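Local coordinates for protein putative fimbrium subunit Fim1C (Bacteroides uniformis, PDB 4K4K) that probably forms part of the tip of a fimbrium, one of the cell-surface filaments that mediate adhesion and biofilm formation, at residues Q109-Q112 against K113-D116; A211-A214 against G215-L218. All blocks are in the same frame, centred on the assembly; numbering follows the deposited sequence.

Overall arrangement
Contacts 1 and 2 are both local bends of the chain, within one fimbrillin-like protein but with centres about 22 Å apart and no touch between them. Contact 1 (109-116) lies near the middle of the molecule, in the connection between strands 101-105 and 118-126. Mostly a surface contact, it has one buried residue; two backbone bonds join its halves, with side-chain amide bonds and a salt bridge inside them. Contact 2 (211-218), about 20 Å from the chain centre, leads into strand 217-222 by a beta turn; it is partly buried, with T213 and the selenomethionine M216 inside and S212, A214 and G215 exposed. Strand 202-207 relates the two: its residues meet side chains of contact 1, and the chain leaving it runs into contact 2.

Contact 1. Residues Q109-Q112 against K113-D116; sequences QTPQ and KDID
Bent at its second torsion (chi2 -74°), the Q109 side chain doubles back so that its amide meets I115, whose CG1 lies between its own backbone N and carbonyl carbon (chi1 60°), which brings CD1 up to the Q109 amide. The two side chains cross at about a right angle, with Q109 NE2 3.6 Å from I115 CD1. Q112 adds a second amide: its NE2 donates to Q109 O at 2.9 Å, almost straight at 173°, and to Q109 OE1 at 3.0 Å, approaching that oxygen from above its carbonyl plane. With both bonds close to the Q112 amide plane, and Q112 OE1 bonded to K143, the rotation of this group is well restrained. The Q109 amide has further partners of its own: NE2 donates to the carbonyls of V106 and I206.

Two overlapping turns follow a cis-proline here, on the connection that takes the chain from strand 101-105, paired with strand 164-177, to strand 118-126, paired with strands 84-90 and 132-150. A leucine in place of Q109 would probably leave the carbonyls of V106 and I206 without that donor and the Q112 amide with one bond fewer.

The cis peptide precedes P111, and two successive backbone bonds, each from a residue to the one three places before it, then wind the chain: D114 N donates to P111 O at 3.2 Å and I115 N to Q112 O at 3.1 Å. On the exposed flank the D114 carboxylate lies against the proline ring, OD2 3.2 Å from P111 CG. Its other oxygen, OD1, takes a salt bridge from K113 NZ at 3.2 Å on the syn side, while D116 OD1 is bonded to H139.

Contact 2. Residues A211-A214 against G215-L218; sequences ASTA and GMAL
M216 N donates to T213 O at 3.1 Å, with an N-H...O angle of 154° and the donor lying above the carbonyl plane. This bond closes a type II beta turn from T213 to M216, whose backbone also sets M216 CB 3.3 Å from T213 O. G215 occupies the third position with a positive phi of 89°; a side chain there would run into A214 O, which accounts for the glycine. S212 OG accepts from A214 N at 3.2 Å, an ST turn just before the beta turn.

At the open end of the turn the selenomethionine M216 reaches across beside T213. Its CG sits beside the backbone N (chi1 -62°) and the chain runs extended from there, which takes the selenium past T213 CA at 3.8 Å. The two side chains cross at about a right angle, SE being 4.0 Å from T213 CB, and the methyl CE carries on to lie near S212 O. F243 touches both residues, while A210 and Q170 adjoin M216.

The T213 hydroxyl turns to the neighbouring loop, where it is bonded to S240 O and weakly to N235 OD1. Past the turn the chain enters strand 217-222, which pairs with strands 164-177 and 228-233. Polar bonds thus set the backbone of the bend and satisfy the buried hydroxyl, whereas the M216 side chain contributes by packing against T213 and F243.

Contact 1. Residues Q109-Q112 against K113-D116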
loop_
_atom_site.group_PDB
_atom_site.type_symbol
_atom_site.label_atom_id
_atom_site.label_comp_id
_atom_site.label_asym_id
_atom_site.label_seq_id
_atom_site.Cartn_x
_atom_site.Cartn_y
_atom_site.Cartn_z
ATOM N N GLN A 109 -11.456 -4.155 1.103
ATOM C CA GLN A 109 -10.126 -4.603 1.554
ATOM C C GLN A 109 -9.500 -5.738 0.752
ATOM O O GLN A 109 -8.276 -5.867 0.750
ATOM C CB GLN A 109 -10.201 -5.061 3.004
ATOM C CG GLN A 109 -10.426 -3.907 3.973
ATOM C CD GLN A 109 -9.163 -3.092 4.120
ATOM O OE1 GLN A 109 -8.112 -3.623 4.464
ATOM N NE2 GLN A 109 -9.228 -1.801 3.809
ATOM N N THR A 110 -10.323 -6.615 0.157
ATOM C CA THR A 110 -9.822 -7.787 -0.554
ATOM C C THR A 110 -9.966 -7.619 -2.082
ATOM O O THR A 110 -11.067 -7.328 -2.552
ATOM C CB THR A 110 -10.564 -9.040 -0.027
ATOM O OG1 THR A 110 -10.375 -9.115 1.398
ATOM C CG2 THR A 110 -10.060 -10.328 -0.653
ATOM N N PRO A 111 -8.900 -7.872 -2.881
ATOM C CA PRO A 111 -7.520 -8.211 -2.472
ATOM C C PRO A 111 -6.746 -6.978 -1.993
ATOM O O PRO A 111 -6.926 -5.885 -2.541
ATOM C CB PRO A 111 -6.907 -8.784 -3.754
ATOM C CG PRO A 111 -7.659 -8.157 -4.879
ATOM C CD PRO A 111 -9.018 -7.759 -4.355
ATOM N N GLN A 112 -5.911 -7.154 -0.969
ATOM C CA GLN A 112 -5.091 -6.085 -0.396
ATOM C C GLN A 112 -4.202 -5.403 -1.439
ATOM O O GLN A 112 -4.055 -4.177 -1.389
ATOM C CB GLN A 112 -4.200 -6.630 0.728
ATOM C CG GLN A 112 -4.963 -7.153 1.955
ATOM C CD GLN A 112 -5.217 -6.053 2.959
ATOM O OE1 GLN A 112 -4.393 -5.770 3.831
ATOM N NE2 GLN A 112 -6.336 -5.364 2.820
ATOM N N LYS A 113 -3.608 -6.178 -2.381
ATOM C CA LYS A 113 -2.692 -5.618 -3.396
ATOM C C LYS A 113 -3.367 -4.564 -4.296
ATOM O O LYS A 113 -2.673 -3.684 -4.793
ATOM C CB LYS A 113 -2.055 -6.731 -4.260
ATOM C CG LYS A 113 -2.991 -7.432 -5.248
ATOM C CD LYS A 113 -2.218 -8.325 -6.213
ATOM C CE LYS A 113 -3.080 -8.887 -7.316
ATOM N NZ LYS A 113 -3.362 -7.880 -8.376
ATOM N N ASP A 114 -4.707 -4.626 -4.481
ATOM C CA ASP A 114 -5.421 -3.685 -5.356
ATOM C C ASP A 114 -5.633 -2.320 -4.707
ATOM O O ASP A 114 -5.973 -1.375 -5.424
ATOM C CB ASP A 114 -6.771 -4.280 -5.794
ATOM C CG ASP A 114 -6.594 -5.400 -6.826
ATOM O OD1 ASP A 114 -5.438 -5.664 -7.227
ATOM O OD2 ASP A 114 -7.610 -5.995 -7.237
ATOM N N ILE A 115 -5.447 -2.208 -3.369
ATOM C CA ILE A 115 -5.585 -0.909 -2.696
ATOM C C ILE A 115 -4.234 -0.464 -2.087
ATOM O O ILE A 115 -4.173 0.576 -1.447
ATOM C CB ILE A 115 -6.730 -0.902 -1.639
ATOM C CG1 ILE A 115 -6.480 -1.966 -0.513
ATOM C CG2 ILE A 115 -8.092 -1.068 -2.322
ATOM C CD1 ILE A 115 -7.385 -1.814 0.762
ATOM N N ASP A 116 -3.170 -1.251 -2.272
ATOM C CA ASP A 116 -1.865 -0.939 -1.722
ATOM C C ASP A 116 -1.154 0.114 -2.606
ATOM O O ASP A 116 -0.252 -0.209 -3.371
ATOM C CB ASP A 116 -1.036 -2.226 -1.587
ATOM C CG ASP A 116 0.257 -2.037 -0.840
ATOM O OD1 ASP A 116 0.509 -0.895 -0.346
ATOM O OD2 ASP A 116 1.060 -2.986 -0.812
#

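Contact 2. Residues A211-A214 against G215-L218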
loop_
_atom_site.group_PDB
_atom_site.type_symbol
_atom_site.label_atom_id
_atom_site.label_comp_id
_atom_site.label_asym_id
_atom_site.label_seq_id
_atom_site.Cartn_x
_atom_site.Cartn_y
_atom_site.Cartn_z
ATOM N N ALA A 211 -3.781 11.391 11.804
ATOM C CA ALA A 211 -3.024 12.177 12.781
ATOM C C ALA A 211 -3.356 11.699 14.207
ATOM O O ALA A 211 -2.490 11.715 15.076
ATOM C CB ALA A 211 -3.343 13.661 12.621
ATOM N N SER A 212 -4.581 11.187 14.412
ATOM C CA SER A 212 -5.003 10.638 15.696
ATOM C C SER A 212 -5.847 9.383 15.523
ATOM O O SER A 212 -6.794 9.387 14.725
ATOM C CB SER A 212 -5.798 11.671 16.490
ATOM O OG SER A 212 -6.231 11.116 17.722
ATOM N N THR A 213 -5.543 8.336 16.309
ATOM C CA THR A 213 -6.320 7.087 16.328
ATOM C C THR A 213 -7.442 7.148 17.398
ATOM O O THR A 213 -8.070 6.125 17.685
ATOM C CB THR A 213 -5.416 5.864 16.548
ATOM O OG1 THR A 213 -4.699 6.001 17.781
ATOM C CG2 THR A 213 -4.463 5.613 15.387
ATOM N N ALA A 214 -7.718 8.345 17.967
ATOM C CA ALA A 214 -8.776 8.526 18.972
ATOM C C ALA A 214 -10.146 8.230 18.372
ATOM O O ALA A 214 -10.436 8.632 17.242
ATOM C CB ALA A 214 -8.742 9.941 19.545
ATOM N N GLY A 215 -10.949 7.477 19.108
ATOM C CA GLY A 215 -12.269 7.065 18.648
ATOM C C GLY A 215 -12.253 5.769 17.862
ATOM O O GLY A 215 -13.315 5.216 17.573
HETATM N N MSE A 216 -11.051 5.281 17.475
HETATM C CA MSE A 216 -10.954 4.030 16.715
HETATM C C MSE A 216 -10.848 2.841 17.641
HETATM O O MSE A 216 -10.038 2.836 18.567
HETATM C CB MSE A 216 -9.759 4.017 15.764
HETATM C CG MSE A 216 -9.813 5.073 14.698
HETATM SE SE MSE A 216 -8.123 5.063 13.724
HETATM C CE MSE A 216 -8.565 6.547 12.509
ATOM N N ALA A 217 -11.625 1.820 17.351
ATOM C CA ALA A 217 -11.582 0.600 18.129
ATOM C C ALA A 217 -11.552 -0.620 17.234
ATOM O O ALA A 217 -12.149 -0.620 16.155
ATOM C CB ALA A 217 -12.791 0.526 19.069
ATOM N N LEU A 218 -10.848 -1.658 17.677
ATOM C CA LEU A 218 -10.879 -2.968 17.041
ATOM C C LEU A 218 -11.998 -3.767 17.691
ATOM O O LEU A 218 -12.081 -3.791 18.927
ATOM C CB LEU A 218 -9.549 -3.738 17.186
ATOM C CG LEU A 218 -8.306 -3.189 16.524
ATOM C CD1 LEU A 218 -7.140 -4.133 16.746
ATOM C CD2 LEU A 218 -8.511 -2.975 15.009
#